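Local coordinates for ankyrin repeat and SOCS box protein 11 (Homo sapiens, PDB 4UUC) that serves, as the whole protein of which this is the ankyrin repeat domain, as the substrate-recognition component of a cullin-5-RING E3 ubiquitin ligase that sends proteins such as BIK to degradation, at residues A[161-175]-A[189-203]. Residues are numbered along the deposited sequence; the frame is centred on the assembly and turned at random.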
loop_
_atom_site.group_PDB
_atom_site.type_symbol
_atom_site.label_atom_id
_atom_site.label_comp_id
_atom_site.label_asym_id
_atom_site.label_seq_id
_atom_site.Cartn_x
_atom_site.Cartn_y
_atom_site.Cartn_z
ATOM N N VAL A 161 -1.365 11.324 13.696
ATOM C CA VAL A 161 -2.490 10.511 14.141
ATOM C C VAL A 161 -3.843 10.967 13.590
ATOM O O VAL A 161 -4.716 10.134 13.349
ATOM C CB VAL A 161 -2.555 10.470 15.694
ATOM C CG1 VAL A 161 -2.898 11.839 16.269
ATOM C CG2 VAL A 161 -3.553 9.420 16.163
ATOM N N ASP A 162 -4.014 12.270 13.375
ATOM C CA ASP A 162 -5.303 12.808 12.942
ATOM C C ASP A 162 -5.385 13.046 11.428
ATOM O O ASP A 162 -6.426 13.455 10.920
ATOM C CB ASP A 162 -5.609 14.118 13.675
ATOM C CG ASP A 162 -5.957 13.908 15.144
ATOM O OD1 ASP A 162 -6.679 12.934 15.464
ATOM O OD2 ASP A 162 -5.512 14.724 15.980
ATOM N N HIS A 163 -4.298 12.781 10.710
ATOM C CA HIS A 163 -4.264 13.004 9.266
ATOM C C HIS A 163 -4.827 11.795 8.518
ATOM O O HIS A 163 -4.225 10.719 8.526
ATOM C CB HIS A 163 -2.832 13.293 8.816
ATOM C CG HIS A 163 -2.729 13.851 7.431
ATOM N ND1 HIS A 163 -1.551 14.352 6.918
ATOM C CD2 HIS A 163 -3.652 13.983 6.448
ATOM C CE1 HIS A 163 -1.753 14.767 5.680
ATOM N NE2 HIS A 163 -3.020 14.556 5.371
ATOM N N GLY A 164 -5.980 11.973 7.880
ATOM C CA GLY A 164 -6.659 10.877 7.214
ATOM C C GLY A 164 -7.046 11.162 5.776
ATOM O O GLY A 164 -6.183 11.287 4.908
ATOM N N GLN A 165 -8.354 11.230 5.530
ATOM C CA GLN A 165 -8.906 11.560 4.218
ATOM C C GLN A 165 -9.702 12.855 4.360
ATOM O O GLN A 165 -10.881 12.837 4.718
ATOM C CB GLN A 165 -9.781 10.420 3.687
ATOM C CG GLN A 165 -10.109 10.513 2.203
ATOM C CD GLN A 165 -11.152 11.569 1.893
ATOM O OE1 GLN A 165 -10.836 12.634 1.359
ATOM N NE2 GLN A 165 -12.404 11.279 2.228
ATOM N N TRP A 166 -9.024 13.966 4.081
ATOM C CA TRP A 166 -9.494 15.318 4.385
ATOM C C TRP A 166 -10.010 15.378 5.833
ATOM O O TRP A 166 -9.204 15.311 6.758
ATOM C CB TRP A 166 -10.552 15.795 3.377
ATOM C CG TRP A 166 -10.823 17.284 3.521
ATOM C CD1 TRP A 166 -9.890 18.275 3.628
ATOM C CD2 TRP A 166 -12.102 17.932 3.603
ATOM N NE1 TRP A 166 -10.503 19.495 3.767
ATOM C CE2 TRP A 166 -11.860 19.314 3.754
ATOM C CE3 TRP A 166 -13.425 17.478 3.561
ATOM C CZ2 TRP A 166 -12.890 20.244 3.863
ATOM C CZ3 TRP A 166 -14.447 18.406 3.670
ATOM C CH2 TRP A 166 -14.173 19.772 3.822
ATOM N N LEU A 167 -11.320 15.496 6.046
ATOM C CA LEU A 167 -11.851 15.651 7.407
ATOM C C LEU A 167 -12.138 14.321 8.113
ATOM O O LEU A 167 -12.441 14.304 9.310
ATOM C CB LEU A 167 -13.130 16.489 7.390
ATOM C CG LEU A 167 -12.985 18.001 7.176
ATOM C CD1 LEU A 167 -14.351 18.654 7.281
ATOM C CD2 LEU A 167 -12.011 18.644 8.150
ATOM N N ASP A 168 -12.060 13.217 7.378
ATOM C CA ASP A 168 -12.242 11.891 7.965
ATOM C C ASP A 168 -10.900 11.431 8.541
ATOM O O ASP A 168 -9.972 11.106 7.799
ATOM C CB ASP A 168 -12.765 10.904 6.916
ATOM C CG ASP A 168 -13.706 9.858 7.502
ATOM O OD1 ASP A 168 -14.659 10.229 8.216
ATOM O OD2 ASP A 168 -13.501 8.659 7.230
ATOM N N THR A 169 -10.784 11.441 9.864
ATOM C CA THR A 169 -9.541 11.055 10.517
ATOM C C THR A 169 -9.415 9.529 10.525
ATOM O O THR A 169 -10.396 8.825 10.299
ATOM C CB THR A 169 -9.462 11.584 11.970
ATOM O OG1 THR A 169 -10.349 10.835 12.810
ATOM C CG2 THR A 169 -9.823 13.067 12.040
ATOM N N PRO A 170 -8.199 9.015 10.772
ATOM C CA PRO A 170 -8.015 7.569 10.942
ATOM C C PRO A 170 -8.941 6.980 12.002
ATOM O O PRO A 170 -9.379 5.838 11.862
ATOM C CB PRO A 170 -6.548 7.458 11.358
ATOM C CG PRO A 170 -5.901 8.624 10.707
ATOM C CD PRO A 170 -6.913 9.732 10.802
ATOM N N LEU A 171 -9.243 7.752 13.044
ATOM C CA LEU A 171 -10.142 7.281 14.091
ATOM C C LEU A 171 -11.569 7.133 13.556
ATOM O O LEU A 171 -12.273 6.194 13.922
ATOM C CB LEU A 171 -10.123 8.228 15.293
ATOM C CG LEU A 171 -10.894 7.751 16.527
ATOM C CD1 LEU A 171 -10.191 6.571 17.201
ATOM C CD2 LEU A 171 -11.089 8.889 17.510
ATOM N N HIS A 172 -11.998 8.055 12.695
ATOM C CA HIS A 172 -13.309 7.935 12.059
ATOM C C HIS A 172 -13.388 6.651 11.247
ATOM O O HIS A 172 -14.381 5.929 11.308
ATOM C CB HIS A 172 -13.608 9.133 11.152
ATOM C CG HIS A 172 -13.982 10.379 11.890
ATOM N ND1 HIS A 172 -13.155 11.479 11.960
ATOM C CD2 HIS A 172 -15.098 10.703 12.585
ATOM C CE1 HIS A 172 -13.740 12.424 12.673
ATOM N NE2 HIS A 172 -14.920 11.978 13.065
ATOM N N ALA A 173 -12.333 6.372 10.486
ATOM C CA ALA A 173 -12.263 5.152 9.693
ATOM C C ALA A 173 -12.316 3.922 10.593
ATOM O O ALA A 173 -13.039 2.972 10.311
ATOM C CB ALA A 173 -11.003 5.131 8.858
ATOM N N ALA A 174 -11.554 3.956 11.682
ATOM C CA ALA A 174 -11.505 2.835 12.612
ATOM C C ALA A 174 -12.865 2.598 13.272
ATOM O O ALA A 174 -13.237 1.455 13.548
ATOM C CB ALA A 174 -10.432 3.075 13.674
ATOM N N ALA A 175 -13.600 3.679 13.514
ATOM C CA ALA A 175 -14.904 3.602 14.171
ATOM C C ALA A 175 -15.928 2.850 13.323
ATOM O O ALA A 175 -16.867 2.262 13.855
ATOM C CB ALA A 175 -15.411 5.001 14.492
ATOM N N TYR A 189 -1.968 7.341 21.048
ATOM C CA TYR A 189 -1.068 8.224 20.313
ATOM C C TYR A 189 -1.681 9.602 20.055
ATOM O O TYR A 189 -1.202 10.360 19.210
ATOM C CB TYR A 189 -0.652 7.569 18.993
ATOM C CG TYR A 189 0.561 6.686 19.131
ATOM C CD1 TYR A 189 0.439 5.353 19.489
ATOM C CD2 TYR A 189 1.836 7.192 18.915
ATOM C CE1 TYR A 189 1.549 4.543 19.622
ATOM C CE2 TYR A 189 2.953 6.391 19.046
ATOM C CZ TYR A 189 2.805 5.071 19.399
ATOM O OH TYR A 189 3.915 4.275 19.528
ATOM N N GLY A 190 -2.740 9.924 20.792
ATOM C CA GLY A 190 -3.238 11.286 20.869
ATOM C C GLY A 190 -4.350 11.665 19.910
ATOM O O GLY A 190 -4.558 12.850 19.646
ATOM N N ALA A 191 -5.073 10.677 19.394
ATOM C CA ALA A 191 -6.185 10.959 18.495
ATOM C C ALA A 191 -7.233 11.820 19.190
ATOM O O ALA A 191 -7.514 11.641 20.376
ATOM C CB ALA A 191 -6.807 9.674 17.999
ATOM N N ASN A 192 -7.795 12.765 18.444
ATOM C CA ASN A 192 -8.857 13.626 18.947
ATOM C C ASN A 192 -10.209 12.929 18.834
ATOM O O ASN A 192 -10.757 12.798 17.740
ATOM C CB ASN A 192 -8.868 14.949 18.175
ATOM C CG ASN A 192 -9.809 15.977 18.779
ATOM O OD1 ASN A 192 -10.892 15.646 19.261
ATOM N ND2 ASN A 192 -9.396 17.236 18.748
ATOM N N LEU A 193 -10.751 12.488 19.964
ATOM C CA LEU A 193 -11.981 11.698 19.955
ATOM C C LEU A 193 -13.236 12.537 19.738
ATOM O O LEU A 193 -14.310 11.991 19.488
ATOM C CB LEU A 193 -12.118 10.912 21.266
ATOM C CG LEU A 193 -11.545 9.489 21.254
ATOM C CD1 LEU A 193 -10.026 9.512 21.144
ATOM C CD2 LEU A 193 -11.985 8.704 22.483
ATOM N N LYS A 194 -13.106 13.857 19.825
ATOM C CA LYS A 194 -14.273 14.733 19.769
ATOM C C LYS A 194 -14.525 15.323 18.378
ATOM O O LYS A 194 -15.672 15.604 18.025
ATOM C CB LYS A 194 -14.120 15.864 20.792
ATOM C CG LYS A 194 -14.044 15.385 22.243
ATOM C CD LYS A 194 -15.380 14.844 22.739
ATOM C CE LYS A 194 -15.262 14.227 24.131
ATOM N NZ LYS A 194 -14.960 15.226 25.195
ATOM N N ARG A 195 -13.477 15.499 17.576
ATOM C CA ARG A 195 -13.633 16.255 16.335
ATOM C C ARG A 195 -14.535 15.541 15.330
ATOM O O ARG A 195 -14.566 14.308 15.248
ATOM C CB ARG A 195 -12.273 16.555 15.702
ATOM C CG ARG A 195 -11.462 15.349 15.309
ATOM C CD ARG A 195 -10.198 15.784 14.589
ATOM N NE ARG A 195 -10.485 16.301 13.254
ATOM C CZ ARG A 195 -9.568 16.780 12.420
ATOM N NH1 ARG A 195 -8.290 16.824 12.780
ATOM N NH2 ARG A 195 -9.931 17.220 11.223
ATOM N N ARG A 196 -15.278 16.344 14.576
ATOM C CA ARG A 196 -16.277 15.838 13.645
ATOM C C ARG A 196 -15.770 15.890 12.211
ATOM O O ARG A 196 -14.923 16.722 11.876
ATOM C CB ARG A 196 -17.573 16.640 13.789
ATOM C CG ARG A 196 -18.080 16.683 15.224
ATOM C CD ARG A 196 -19.425 17.379 15.356
ATOM N NE ARG A 196 -20.008 17.140 16.675
ATOM C CZ ARG A 196 -20.716 16.060 17.003
ATOM N NH1 ARG A 196 -20.947 15.108 16.108
ATOM N NH2 ARG A 196 -21.199 15.931 18.231
ATOM N N ASN A 197 -16.292 14.994 11.376
ATOM C CA ASN A 197 -15.887 14.909 9.977
ATOM C C ASN A 197 -16.826 15.692 9.058
ATOM O O ASN A 197 -17.622 16.507 9.523
ATOM C CB ASN A 197 -15.799 13.438 9.540
ATOM C CG ASN A 197 -17.156 12.736 9.483
ATOM O OD1 ASN A 197 -18.207 13.336 9.706
ATOM N ND2 ASN A 197 -17.126 11.443 9.177
ATOM N N ALA A 198 -16.740 15.430 7.758
ATOM C CA ALA A 198 -17.491 16.194 6.762
ATOM C C ALA A 198 -18.999 15.956 6.849
ATOM O O ALA A 198 -19.789 16.755 6.346
ATOM C CB ALA A 198 -16.989 15.858 5.366
ATOM N N GLN A 199 -19.398 14.856 7.479
ATOM C CA GLN A 199 -20.813 14.570 7.696
ATOM C C GLN A 199 -21.259 15.050 9.078
ATOM O O GLN A 199 -22.393 14.808 9.494
ATOM C CB GLN A 199 -21.090 13.072 7.537
ATOM C CG GLN A 199 -21.063 12.581 6.090
ATOM C CD GLN A 199 -19.665 12.551 5.497
ATOM O OE1 GLN A 199 -18.731 12.037 6.111
ATOM N NE2 GLN A 199 -19.515 13.105 4.297
ATOM N N GLY A 200 -20.365 15.742 9.779
ATOM C CA GLY A 200 -20.653 16.273 11.098
ATOM C C GLY A 200 -20.662 15.206 12.181
ATOM O O GLY A 200 -21.225 15.410 13.258
ATOM N N LYS A 201 -20.030 14.071 11.897
ATOM C CA LYS A 201 -20.022 12.929 12.820
ATOM C C LYS A 201 -18.708 12.807 13.586
ATOM O O LYS A 201 -17.628 12.956 13.014
ATOM C CB LYS A 201 -20.268 11.623 12.056
ATOM C CG LYS A 201 -21.542 11.595 11.221
ATOM C CD LYS A 201 -22.791 11.563 12.087
ATOM C CE LYS A 201 -24.048 11.404 11.236
ATOM N NZ LYS A 201 -25.287 11.396 12.063
ATOM N N SER A 202 -18.805 12.529 14.883
ATOM C CA SER A 202 -17.646 12.121 15.666
ATOM C C SER A 202 -17.402 10.628 15.464
ATOM O O SER A 202 -18.265 9.917 14.945
ATOM C CB SER A 202 -17.863 12.411 17.147
ATOM O OG SER A 202 -18.872 11.559 17.661
ATOM N N ALA A 203 -16.233 10.150 15.877
ATOM C CA ALA A 203 -15.936 8.726 15.791
ATOM C C ALA A 203 -16.994 7.921 16.547
ATOM O O ALA A 203 -17.497 6.917 16.045
ATOM C CB ALA A 203 -14.548 8.434 16.332
HETATM O O HOH W 1 -6.977 16.845 15.585
HETATM O O HOH W 2 -12.450 16.185 11.279
HETATM O O HOH W 3 -10.786 12.101 15.284
#
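Leu171 reaches from helix 170-175 across to segment 189-203, where its CD2 branch lies 3.7 Å from CB of Ala203, the first residue of helix 203-206, and also meets CG of Leu193. With CG anti to the backbone N (chi1 -173°), the side chain is carried across to that alanine, while Ala175 packs its methyl against the same residue. At the far end of the contact, Val161 CG2 rests on Ala191 CB.

Next to this apolar centre stands the His172 ring, with Asn197 CB over the middle of one face, 3.9 Å from the centroid in a CH-pi contact. At the ring's ND1 the bond from Thr169 N arrives in the ring plane, and NE2 adds a weak one to Lys201 O (2.9 Å). Asn197 OD1 takes the amides of Gln199 and Lys201 from opposite faces of its plane, and ND2 donates almost straight to Asp168 OD1 (2.9 Å, 166°), whose carboxylate is also held by Tyr140 and Arg176. Replacing Asn197 by alanine would keep CB over the ring but would probably cost both amides their side-chain acceptor and Asp168 OD1 this donor, weakening the type I turn 197-200.

Farther out, the Arg195 guanidinium lies with one face against Thr169 CG2, and water 2 joins its NH2 to Leu167 O. Asp162 OD1 receives Asn192 N on its syn lone pair (3.2 Å, 173°).

Thr169, Pro170, Leu171 and His172 form the TPLH motif of the ankyrin repeat, its threonine N-capping helix 170-175 in a capping box with the histidine, which also faces the loop before helix 203-206.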